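Local coordinates for photoreceptor-histidine kinase BphP (PDB 6BAF), which probably senses red and far-red light through a bound bilin chromophore and relays the signal as a histidine kinase, at residues L49-L53 with G54-E58; A67-S71 with A72-Q76; Q140-C143 with E144-Q148; I243-E246 with Y247-N250. All blocks are in the same frame, centred on the assembly; numbering follows the deposited sequence.

Contact 1: L49-L53 with G54-E58; sequences LGAPL and GHFIE
Phe56 reaches back to Ala51 because its CG stands beside its own backbone N, anti to the carbonyl carbon (chi1 -54°). The ring then meets the Ala51 methyl with its edge, and CE2 of Phe56 lies 3.6 Å from CB of Ala51. Leu53 instead carries its CG anti to the backbone N (chi1 -150°). This puts its CD2 beside Ile57, 3.8 Å from Ile57 CD1, with the two side chains crossing at a slant. The backbone between them turns tightly. His55 N donates to Pro52 O at 3.1 Å. Phe56 N donates to Leu53 O at 3.0 Å, in a nearly straight bond of 169°. Leu53 O is also covered by Ile57, whose CG1 is 3.4 Å from it. Successive bonds three residues apart therefore wind this chain between two helices. His55 turns an edge of its imidazole to the face of the Phe56 ring, with ND1 of His55 3.6 Å above the centre of that ring. With an alanine in place of Phe56, the Ala51 methyl and the Trp84 ring would probably lose their aromatic partner. The turn belongs to the PAS fold and joins helix 45-48 to helix 59-69. Leu53 and Ile57 both pack on Leu65 of helix 59-69. Ile57 also rests on Val82 and Trp84 of strand 80-85, and Leu53 on Leu30 of strand 30-34.

Contact 2: A67-S71 with A72-Q76; sequences ADLRS and ARLKQ
Leu74 folds back onto the end of the helix that carries Asp68 and Leu69. Its CG is anti to the backbone N (chi1 -173°), which aims the isobutyl group at the last helical turn. Starting at the root, CB of Leu74 lies 4.3 Å from the carbonyl O of Asp68. CG is a little farther from that oxygen. CD1 makes the closest approach, 3.7 Å from Asp68 O. The same methyl is 4.3 Å from CA of Leu69 and 4.4 Å from CD1 of Leu69, a loose apolar touch. CD2 of Leu74 comes no nearer than 4.4 Å to Leu69 O. The Asp68 carbonyl is also used by the backbone, since Ser71 N bonds to Asp68 O at 2.9 Å.

This is the C-terminal end of helix 59-69 of the PAS fold. The chain leaves helical angles at Ala72, which has a positive phi of 56°, and then runs through a loop to strand 80-85. Leu69 and Leu74 both pack on Ala97 of strand 90-100 and on Leu80, so they cover one patch of the PAS sheet. Ser71 OG presses against CB of Arg73 at 3.1 Å, a tight contact without a hydrogen bond. Arg70 NE bonds to the carbonyl of Pro26. Lys75 NZ makes a salt bridge with Asp128 of the second subunit.

Contact 3: Q140-C143 with E144-Q148; sequences QELC and EAVVQ
Residues Gln140 to Gln148 form an unbroken stretch of alpha helix, and four backbone bonds cross from its first part to its second. Glu144 N donates to Gln140 O at 3.1 Å, and Ala145 N to Glu141 O at 2.8 Å. Val146 N donates to Leu142 O at 3.0 Å. Val147 N donates to Cys143 O at 3.1 Å. Each bond spans four residues, and the N-H angles stay close to 160°. The side chains follow the same spacing. CD2 of Leu142 touches CG2 of Val146 at 4.1 Å. That methyl also lies against the Leu142 carbonyl, 3.3 Å from Leu142 O, because it stands beside the Val146 backbone N and anti to its carbonyl carbon. CB of Ala145 sits over the Glu141 carbonyl, 3.4 Å from Glu141 O. Along another side, Gln148 NE2 gives Glu144 OE1 a weak bond of 3.4 Å.

The helix belongs to the GAF domain. Cys143 and Val147 lean on strands 158-164 and 170-177, and Leu142 and Val146 meet Met297 of helix 284-300. Gln140 NE2 bonds to the carbonyl of Ile173, and Glu141 OE1 to the backbone N of Arg137. The chemistry is that of an amphipathic helix. Leu142, Cys143, Val146 and Val147 form its apolar side, toward the sheet and the neighbouring helix. The weak Glu144-Gln148 bond probably adds little to the backbone bonds.

Contact 4: I243-E246 with Y247-N250; sequences IHLE and YLHN. With BLR (3-[5-[(Z)-(4-ethenyl-3-methyl-5-oxidanylidene-pyrrol-2-ylidene)methyl]-2-[[5-[(Z)-(3-ethenyl-4-methyl-5-oxidanylidene-pyrrol-2-ylidene)methyl]-3-(3-hydroxy-3-oxopropyl)-4-methyl-1H-pyrrol-2-yl]methyl]-4-methyl-1H-pyrrol-3-yl]propanoic acid), chain B.
The bilin pocket is lined here by one side of a helix, with Ile243, His244 and Tyr247 facing the chromophore and Leu248 backing His244. With CG anti to the backbone N (chi1 -179°), the imidazole of His244 reaches the bilin and is sandwiched. CG of Leu248 lies over one face in a CH-pi contact, 4.1 Å from the ring centroid. C1A of the bilin lies over the opposite face, 3.1 Å above the His244 plane. At the ring edge, NE2 of His244 donates in plane to the propionate atom O2A of the bilin at 2.8 Å. The two covered faces and the bond to O2A probably limit the turning of the ring. This helix, 242-251, lies in the GAF domain and packs on Ile210 of strand 207-210. The Tyr247 ring is nearly parallel to the His244 ring but slid apart, with centroids 6.0 Å apart. CD1 of Tyr247 is 3.1 Å from the bilin carbonyl atom OC, and its OH end lies by the methyl CMB. A serine here would probably leave OC and CMB without the ring that packs on them. Ile243 CD1 touches the vinyl carbon CAC of the bilin at 3.4 Å.

From the N terminus the four contacts follow in series. Each lies within one short continuous segment, so none encloses or crosses another. Contact 1 turns the chain between helices 45-48 and 59-69 of the PAS region. In contact 2 the loop after helix 59-69 folds back on the end of that helix before strand 80-85. These two touch, with Leu53 CD1 3.7 Å from Leu69 CD2, so the loop ahead of helix 59-69 packs on the helix's last turn. Contacts 3 and 4 belong to the GAF domain. Contact 3 lies on helix 139-154 and contact 4 on helix 242-251 at the bilin. Their centres are about 27 Å apart, and they do not touch.

Contact 1: L49-L53 with G54-E58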
loop_
_atom_site.group_PDB
_atom_site.type_symbol
_atom_site.label_atom_id
_atom_site.label_comp_id
_atom_site.label_asym_id
_atom_site.label_seq_id
_atom_site.Cartn_x
_atom_site.Cartn_y
_atom_site.Cartn_z
ATOM N N LEU A 49 -0.323 -2.261 -36.773
ATOM C CA LEU A 49 1.070 -1.900 -37.022
ATOM C C LEU A 49 1.160 -0.625 -37.852
ATOM O O LEU A 49 0.599 -0.541 -38.953
ATOM C CB LEU A 49 1.793 -3.039 -37.714
ATOM C CG LEU A 49 1.945 -4.272 -36.849
ATOM C CD1 LEU A 49 2.578 -5.402 -37.631
ATOM C CD2 LEU A 49 2.761 -3.923 -35.606
ATOM N N GLY A 50 1.844 0.371 -37.301
ATOM C CA GLY A 50 2.073 1.635 -37.950
ATOM C C GLY A 50 1.049 2.691 -37.628
ATOM O O GLY A 50 1.255 3.862 -37.989
ATOM N N ALA A 51 -0.040 2.321 -36.958
ATOM C CA ALA A 51 -1.058 3.272 -36.528
ATOM C C ALA A 51 -0.620 3.940 -35.221
ATOM O O ALA A 51 0.071 3.313 -34.406
ATOM C CB ALA A 51 -2.395 2.551 -36.318
ATOM N N PRO A 52 -1.004 5.201 -34.999
ATOM C CA PRO A 52 -0.724 5.838 -33.700
ATOM C C PRO A 52 -1.670 5.303 -32.630
ATOM O O PRO A 52 -2.851 5.057 -32.894
ATOM C CB PRO A 52 -0.983 7.329 -33.969
ATOM C CG PRO A 52 -2.070 7.316 -35.022
ATOM C CD PRO A 52 -1.850 6.051 -35.867
ATOM N N LEU A 53 -1.133 5.101 -31.424
ATOM C CA LEU A 53 -1.922 4.558 -30.313
ATOM C C LEU A 53 -3.244 5.301 -30.134
ATOM O O LEU A 53 -4.296 4.683 -29.952
ATOM C CB LEU A 53 -1.107 4.640 -29.018
ATOM C CG LEU A 53 -1.269 3.637 -27.862
ATOM C CD1 LEU A 53 -1.229 4.346 -26.515
ATOM C CD2 LEU A 53 -2.454 2.742 -27.987
ATOM N N GLY A 54 -3.200 6.633 -30.168
ATOM C CA GLY A 54 -4.377 7.426 -29.880
ATOM C C GLY A 54 -5.585 7.081 -30.731
ATOM O O GLY A 54 -6.723 7.271 -30.303
ATOM N N HIS A 55 -5.359 6.554 -31.931
ATOM C CA HIS A 55 -6.465 6.206 -32.811
ATOM C C HIS A 55 -7.418 5.189 -32.188
ATOM O O HIS A 55 -8.588 5.128 -32.584
ATOM C CB HIS A 55 -5.894 5.676 -34.136
ATOM C CG HIS A 55 -6.936 5.181 -35.090
ATOM N ND1 HIS A 55 -7.068 3.847 -35.425
ATOM C CD2 HIS A 55 -7.902 5.836 -35.778
ATOM C CE1 HIS A 55 -8.071 3.699 -36.276
ATOM N NE2 HIS A 55 -8.590 4.890 -36.508
ATOM N N PHE A 56 -6.946 4.381 -31.238
ATOM C CA PHE A 56 -7.719 3.295 -30.645
ATOM C C PHE A 56 -8.233 3.611 -29.233
ATOM O O PHE A 56 -8.914 2.773 -28.633
ATOM C CB PHE A 56 -6.868 2.021 -30.590
ATOM C CG PHE A 56 -6.266 1.623 -31.919
ATOM C CD1 PHE A 56 -7.005 0.861 -32.838
ATOM C CD2 PHE A 56 -4.951 1.980 -32.245
ATOM C CE1 PHE A 56 -6.446 0.478 -34.057
ATOM C CE2 PHE A 56 -4.382 1.599 -33.479
ATOM C CZ PHE A 56 -5.127 0.854 -34.383
ATOM N N ILE A 57 -7.896 4.768 -28.677
ATOM C CA ILE A 57 -8.188 5.100 -27.290
ATOM C C ILE A 57 -9.452 5.961 -27.239
ATOM O O ILE A 57 -9.572 6.945 -27.981
ATOM C CB ILE A 57 -7.000 5.837 -26.640
ATOM C CG1 ILE A 57 -5.688 5.039 -26.827
ATOM C CG2 ILE A 57 -7.275 6.165 -25.142
ATOM C CD1 ILE A 57 -5.739 3.601 -26.340
ATOM N N GLU A 58 -10.384 5.603 -26.360
ATOM C CA GLU A 58 -11.522 6.457 -26.060
ATOM C C GLU A 58 -11.051 7.896 -25.806
ATOM O O GLU A 58 -10.157 8.110 -24.976
ATOM C CB GLU A 58 -12.253 5.889 -24.839
ATOM C CG GLU A 58 -13.662 6.422 -24.570
ATOM C CD GLU A 58 -13.671 7.839 -24.026
ATOM O OE1 GLU A 58 -14.249 8.729 -24.697
ATOM O OE2 GLU A 58 -13.094 8.067 -22.933
#

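Contact 2: A67-S71 with A72-Q76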
loop_
_atom_site.group_PDB
_atom_site.type_symbol
_atom_site.label_atom_id
_atom_site.label_comp_id
_atom_site.label_asym_id
_atom_site.label_seq_id
_atom_site.Cartn_x
_atom_site.Cartn_y
_atom_site.Cartn_z
ATOM N N ALA A 67 0.130 11.400 -22.271
ATOM C CA ALA A 67 1.000 12.142 -21.355
ATOM C C ALA A 67 1.795 11.208 -20.451
ATOM O O ALA A 67 3.003 11.417 -20.238
ATOM C CB ALA A 67 0.165 13.113 -20.518
ATOM N N ASP A 68 1.144 10.162 -19.911
ATOM C CA ASP A 68 1.852 9.201 -19.053
ATOM C C ASP A 68 2.910 8.414 -19.835
ATOM O O ASP A 68 4.031 8.221 -19.356
ATOM C CB ASP A 68 0.865 8.220 -18.412
ATOM C CG ASP A 68 -0.100 8.896 -17.418
ATOM O OD1 ASP A 68 0.193 10.039 -16.954
ATOM O OD2 ASP A 68 -1.150 8.263 -17.103
ATOM N N LEU A 69 2.549 7.899 -21.015
ATOM C CA LEU A 69 3.495 7.111 -21.814
ATOM C C LEU A 69 4.725 7.909 -22.203
ATOM O O LEU A 69 5.821 7.336 -22.333
ATOM C CB LEU A 69 2.822 6.621 -23.082
ATOM C CG LEU A 69 2.120 5.283 -23.218
ATOM C CD1 LEU A 69 2.464 4.243 -22.154
ATOM C CD2 LEU A 69 0.658 5.411 -23.521
ATOM N N ARG A 70 4.581 9.224 -22.395
ATOM C CA ARG A 70 5.731 10.086 -22.688
ATOM C C ARG A 70 6.454 10.555 -21.439
ATOM O O ARG A 70 7.475 11.241 -21.542
ATOM C CB ARG A 70 5.278 11.312 -23.489
ATOM C CG ARG A 70 4.885 10.971 -24.896
ATOM C CD ARG A 70 4.008 12.046 -25.529
ATOM N NE ARG A 70 3.761 11.701 -26.922
ATOM C CZ ARG A 70 2.639 11.980 -27.565
ATOM N NH1 ARG A 70 1.669 12.619 -26.930
ATOM N NH2 ARG A 70 2.479 11.615 -28.837
ATOM N N SER A 71 5.953 10.200 -20.262
ATOM C CA SER A 71 6.367 10.909 -19.062
ATOM C C SER A 71 7.795 10.587 -18.687
ATOM O O SER A 71 8.563 11.490 -18.342
ATOM C CB SER A 71 5.456 10.585 -17.884
ATOM O OG SER A 71 6.167 10.883 -16.699
ATOM N N ALA A 72 8.166 9.311 -18.697
ATOM C CA ALA A 72 9.492 9.015 -18.155
ATOM C C ALA A 72 9.594 9.534 -16.727
ATOM O O ALA A 72 10.029 10.665 -16.522
ATOM C CB ALA A 72 10.612 9.606 -19.026
ATOM N N ARG A 73 9.379 8.629 -15.777
ATOM C CA ARG A 73 8.513 8.727 -14.594
ATOM C C ARG A 73 7.348 7.726 -14.759
ATOM O O ARG A 73 6.576 7.472 -13.822
ATOM C CB ARG A 73 7.978 10.137 -14.347
ATOM C CG ARG A 73 7.734 10.334 -12.857
ATOM C CD ARG A 73 6.801 11.481 -12.388
ATOM N NE ARG A 73 6.170 10.971 -11.162
ATOM C CZ ARG A 73 4.867 10.980 -10.875
ATOM N NH1 ARG A 73 3.983 11.586 -11.679
ATOM N NH2 ARG A 73 4.461 10.399 -9.745
ATOM N N LEU A 74 7.220 7.168 -15.969
ATOM C CA LEU A 74 6.421 5.968 -16.251
ATOM C C LEU A 74 6.655 4.895 -15.188
ATOM O O LEU A 74 7.802 4.662 -14.816
ATOM C CB LEU A 74 6.852 5.454 -17.629
ATOM C CG LEU A 74 6.095 4.317 -18.264
ATOM C CD1 LEU A 74 4.615 4.687 -18.387
ATOM C CD2 LEU A 74 6.750 4.034 -19.634
ATOM N N LYS A 75 5.595 4.208 -14.733
ATOM C CA LYS A 75 5.628 3.705 -13.262
ATOM C C LYS A 75 6.899 3.968 -12.649
ATOM O O LYS A 75 7.929 3.275 -12.983
ATOM C CB LYS A 75 5.394 2.241 -12.905
ATOM C CG LYS A 75 5.361 2.049 -11.325
ATOM C CD LYS A 75 3.964 2.404 -10.475
ATOM C CE LYS A 75 4.339 2.636 -8.933
ATOM N NZ LYS A 75 3.547 3.529 -7.944
ATOM N N GLN A 76 6.883 4.968 -11.783
ATOM C CA GLN A 76 5.777 5.476 -10.948
ATOM C C GLN A 76 4.317 5.706 -11.392
ATOM O O GLN A 76 3.467 5.795 -10.528
ATOM C CB GLN A 76 6.293 6.800 -10.356
ATOM C CG GLN A 76 7.665 6.675 -9.572
ATOM C CD GLN A 76 8.922 6.353 -10.448
ATOM O OE1 GLN A 76 9.052 6.828 -11.580
ATOM N NE2 GLN A 76 9.837 5.536 -9.909
#

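Contact 3: Q140-C143 with E144-Q148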
loop_
_atom_site.group_PDB
_atom_site.type_symbol
_atom_site.label_atom_id
_atom_site.label_comp_id
_atom_site.label_asym_id
_atom_site.label_seq_id
_atom_site.Cartn_x
_atom_site.Cartn_y
_atom_site.Cartn_z
ATOM N N GLN A 140 12.899 -17.787 10.424
ATOM C CA GLN A 140 11.945 -18.847 10.123
ATOM C C GLN A 140 10.502 -18.384 10.305
ATOM O O GLN A 140 9.607 -18.835 9.569
ATOM C CB GLN A 140 12.222 -20.073 10.988
ATOM C CG GLN A 140 11.396 -21.273 10.573
ATOM C CD GLN A 140 11.764 -21.764 9.150
ATOM O OE1 GLN A 140 12.961 -21.789 8.753
ATOM N NE2 GLN A 140 10.732 -22.147 8.376
ATOM N N GLU A 141 10.239 -17.498 11.275
ATOM C CA GLU A 141 8.868 -17.008 11.431
ATOM C C GLU A 141 8.515 -16.041 10.306
ATOM O O GLU A 141 7.386 -16.065 9.799
ATOM C CB GLU A 141 8.680 -16.339 12.801
ATOM C CG GLU A 141 8.844 -17.295 13.988
ATOM C CD GLU A 141 8.269 -16.754 15.302
ATOM O OE1 GLU A 141 8.088 -15.520 15.434
ATOM O OE2 GLU A 141 7.968 -17.583 16.193
ATOM N N LEU A 142 9.466 -15.172 9.931
ATOM C CA LEU A 142 9.316 -14.331 8.748
ATOM C C LEU A 142 8.893 -15.161 7.535
ATOM O O LEU A 142 7.871 -14.874 6.896
ATOM C CB LEU A 142 10.635 -13.626 8.463
ATOM C CG LEU A 142 10.667 -12.185 7.978
ATOM C CD1 LEU A 142 11.787 -11.988 7.027
ATOM C CD2 LEU A 142 9.343 -11.699 7.418
ATOM N N CYS A 143 9.649 -16.237 7.237
ATOM C CA CYS A 143 9.331 -17.084 6.085
ATOM C C CYS A 143 7.930 -17.658 6.200
ATOM O O CYS A 143 7.146 -17.619 5.241
ATOM C CB CYS A 143 10.379 -18.213 5.936
ATOM S SG CYS A 143 12.065 -17.597 5.674
ATOM N N GLU A 144 7.570 -18.171 7.370
ATOM C CA GLU A 144 6.233 -18.760 7.474
ATOM C C GLU A 144 5.137 -17.698 7.367
ATOM O O GLU A 144 4.069 -17.960 6.792
ATOM C CB GLU A 144 6.092 -19.552 8.788
ATOM C CG GLU A 144 5.656 -21.057 8.576
ATOM C CD GLU A 144 4.145 -21.252 8.271
ATOM O OE1 GLU A 144 3.338 -20.361 8.683
ATOM O OE2 GLU A 144 3.768 -22.282 7.610
ATOM N N ALA A 145 5.390 -16.495 7.881
ATOM C CA ALA A 145 4.399 -15.425 7.757
ATOM C C ALA A 145 4.163 -15.071 6.286
ATOM O O ALA A 145 3.010 -14.947 5.843
ATOM C CB ALA A 145 4.858 -14.206 8.570
ATOM N N VAL A 146 5.247 -14.939 5.513
ATOM C CA VAL A 146 5.158 -14.522 4.104
ATOM C C VAL A 146 4.376 -15.539 3.290
ATOM O O VAL A 146 3.488 -15.212 2.495
ATOM C CB VAL A 146 6.570 -14.335 3.522
ATOM C CG1 VAL A 146 6.509 -14.231 1.998
ATOM C CG2 VAL A 146 7.255 -13.131 4.149
ATOM N N VAL A 147 4.684 -16.800 3.501
ATOM C CA VAL A 147 4.099 -17.870 2.708
ATOM C C VAL A 147 2.606 -18.030 3.031
ATOM O O VAL A 147 1.760 -18.167 2.127
ATOM C CB VAL A 147 5.003 -19.097 2.992
ATOM C CG1 VAL A 147 4.419 -20.198 3.877
ATOM C CG2 VAL A 147 5.811 -19.515 1.789
ATOM N N GLN A 148 2.233 -17.913 4.314
ATOM C CA GLN A 148 0.810 -17.898 4.668
ATOM C C GLN A 148 0.111 -16.670 4.093
ATOM O O GLN A 148 -0.995 -16.770 3.551
ATOM C CB GLN A 148 0.627 -17.906 6.197
ATOM C CG GLN A 148 1.069 -19.177 6.908
ATOM C CD GLN A 148 0.070 -20.340 6.766
ATOM O OE1 GLN A 148 -0.817 -20.344 5.880
ATOM N NE2 GLN A 148 0.253 -21.369 7.611
#

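Contact 4: I243-E246 with Y247-N250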
loop_
_atom_site.group_PDB
_atom_site.type_symbol
_atom_site.label_atom_id
_atom_site.label_comp_id
_atom_site.label_asym_id
_atom_site.label_seq_id
_atom_site.Cartn_x
_atom_site.Cartn_y
_atom_site.Cartn_z
ATOM N N ILE A 243 11.298 -25.418 -21.831
ATOM C CA ILE A 243 11.732 -26.512 -20.981
ATOM C C ILE A 243 11.226 -26.332 -19.550
ATOM O O ILE A 243 11.045 -27.318 -18.822
ATOM C CB ILE A 243 13.269 -26.632 -21.046
ATOM C CG1 ILE A 243 13.757 -27.825 -20.244
ATOM C CG2 ILE A 243 13.927 -25.435 -20.464
ATOM C CD1 ILE A 243 15.240 -28.135 -20.465
ATOM N N HIS A 244 11.039 -25.085 -19.090
ATOM C CA HIS A 244 10.448 -24.912 -17.769
ATOM C C HIS A 244 8.981 -25.327 -17.779
ATOM O O HIS A 244 8.505 -25.946 -16.822
ATOM C CB HIS A 244 10.594 -23.464 -17.280
ATOM C CG HIS A 244 10.023 -23.241 -15.917
ATOM N ND1 HIS A 244 10.408 -23.988 -14.822
ATOM C CD2 HIS A 244 9.044 -22.406 -15.484
ATOM C CE1 HIS A 244 9.730 -23.590 -13.762
ATOM N NE2 HIS A 244 8.900 -22.623 -14.132
ATOM N N LEU A 245 8.249 -25.013 -18.849
ATOM C CA LEU A 245 6.865 -25.476 -18.909
ATOM C C LEU A 245 6.767 -26.997 -18.840
ATOM O O LEU A 245 5.787 -27.520 -18.284
ATOM C CB LEU A 245 6.172 -24.951 -20.151
ATOM C CG LEU A 245 6.111 -23.430 -20.128
ATOM C CD1 LEU A 245 5.526 -22.919 -21.412
ATOM C CD2 LEU A 245 5.302 -22.892 -18.868
ATOM N N GLU A 246 7.782 -27.733 -19.349
ATOM C CA GLU A 246 7.712 -29.190 -19.249
ATOM C C GLU A 246 8.149 -29.680 -17.878
ATOM O O GLU A 246 7.614 -30.675 -17.387
ATOM C CB GLU A 246 8.519 -29.857 -20.371
ATOM C CG GLU A 246 8.015 -31.311 -20.622
ATOM C CD GLU A 246 6.629 -31.383 -21.329
ATOM O OE1 GLU A 246 6.001 -32.490 -21.331
ATOM O OE2 GLU A 246 6.155 -30.338 -21.885
ATOM N N TYR A 247 9.071 -28.974 -17.218
ATOM C CA TYR A 247 9.281 -29.202 -15.801
ATOM C C TYR A 247 7.972 -29.091 -15.014
ATOM O O TYR A 247 7.700 -29.916 -14.145
ATOM C CB TYR A 247 10.288 -28.200 -15.272
ATOM C CG TYR A 247 10.688 -28.343 -13.809
ATOM C CD1 TYR A 247 11.755 -29.135 -13.480
ATOM C CD2 TYR A 247 10.066 -27.623 -12.765
ATOM C CE1 TYR A 247 12.202 -29.258 -12.221
ATOM C CE2 TYR A 247 10.530 -27.764 -11.388
ATOM C CZ TYR A 247 11.600 -28.595 -11.156
ATOM O OH TYR A 247 12.181 -28.829 -9.900
ATOM N N LEU A 248 7.166 -28.056 -15.284
ATOM C CA LEU A 248 5.952 -27.837 -14.504
ATOM C C LEU A 248 4.950 -28.944 -14.787
ATOM O O LEU A 248 4.391 -29.539 -13.857
ATOM C CB LEU A 248 5.347 -26.447 -14.806
ATOM C CG LEU A 248 6.165 -25.252 -14.265
ATOM C CD1 LEU A 248 5.544 -23.850 -14.496
ATOM C CD2 LEU A 248 6.460 -25.478 -12.824
ATOM N N HIS A 249 4.762 -29.262 -16.071
ATOM C CA HIS A 249 3.902 -30.371 -16.476
ATOM C C HIS A 249 4.276 -31.681 -15.773
ATOM O O HIS A 249 3.403 -32.380 -15.254
ATOM C CB HIS A 249 3.968 -30.537 -17.984
ATOM C CG HIS A 249 2.977 -31.520 -18.525
ATOM N ND1 HIS A 249 1.869 -31.135 -19.255
ATOM C CD2 HIS A 249 2.930 -32.874 -18.454
ATOM C CE1 HIS A 249 1.181 -32.210 -19.606
ATOM N NE2 HIS A 249 1.805 -33.277 -19.134
ATOM N N ASN A 250 5.570 -32.013 -15.722
ATOM C CA ASN A 250 6.001 -33.255 -15.073
ATOM C C ASN A 250 5.852 -33.187 -13.571
ATOM O O ASN A 250 5.698 -34.214 -12.897
ATOM C CB ASN A 250 7.479 -33.561 -15.362
ATOM C CG ASN A 250 8.027 -34.691 -14.443
ATOM O OD1 ASN A 250 8.642 -34.442 -13.370
ATOM N ND2 ASN A 250 7.725 -35.947 -14.831
HETATM C CHA BLR B . 12.590 -21.221 -14.011
HETATM N NA BLR B . 12.450 -23.037 -12.250
HETATM C C1A BLR B . 12.163 -21.803 -12.689
HETATM C C2A BLR B . 11.406 -21.111 -11.739
HETATM C C3A BLR B . 11.246 -21.930 -10.679
HETATM C C4A BLR B . 11.887 -23.132 -11.016
HETATM C CMA BLR B . 10.490 -21.555 -9.370
HETATM C CAA BLR B . 10.896 -19.678 -11.902
HETATM C CBA BLR B . 9.593 -19.593 -12.739
HETATM C CGA BLR B . 8.360 -20.010 -11.921
HETATM O O1A BLR B . 8.108 -19.342 -10.876
HETATM O O2A BLR B . 7.600 -20.998 -12.255
HETATM C CHB BLR B . 12.057 -24.406 -10.218
HETATM N NB BLR B . 9.774 -24.627 -9.179
HETATM C C1B BLR B . 11.265 -24.851 -9.285
HETATM C C2B BLR B . 11.645 -25.713 -8.139
HETATM C C3B BLR B . 10.525 -26.015 -7.345
HETATM C C4B BLR B . 9.314 -25.369 -7.924
HETATM C CMB BLR B . 13.057 -26.211 -7.815
HETATM O OB BLR B . 8.199 -25.414 -7.540
HETATM C CAB BLR B . 10.622 -26.862 -6.065
HETATM C CBB BLR B . 9.599 -27.018 -5.257
HETATM N NC BLR B . 14.605 -26.222 -15.195
HETATM C C1C BLR B . 15.043 -27.659 -14.971
HETATM C C2C BLR B . 16.051 -27.940 -16.037
HETATM C C3C BLR B . 16.274 -26.807 -16.862
HETATM C C4C BLR B . 15.388 -25.698 -16.388
HETATM C CMC BLR B . 16.744 -29.280 -16.156
HETATM O OC BLR B . 14.658 -28.410 -14.141
HETATM C CAC BLR B . 17.242 -26.732 -18.058
HETATM C CBC BLR B . 18.540 -27.068 -17.944
HETATM C CHD BLR B . 15.313 -24.513 -16.910
HETATM N ND BLR B . 13.879 -23.235 -15.006
HETATM C C1D BLR B . 14.556 -23.351 -16.318
HETATM C C2D BLR B . 14.412 -22.125 -17.086
HETATM C C3D BLR B . 13.664 -21.192 -16.251
HETATM C C4D BLR B . 13.324 -21.838 -14.933
HETATM C CMD BLR B . 14.982 -21.883 -18.489
HETATM C CAD BLR B . 13.258 -19.786 -16.642
HETATM C CBD BLR B . 11.821 -19.819 -17.135
HETATM C CGD BLR B . 11.637 -18.394 -17.619
HETATM O O1D BLR B . 11.729 -17.435 -16.779
HETATM O O2D BLR B . 11.490 -18.190 -18.863
#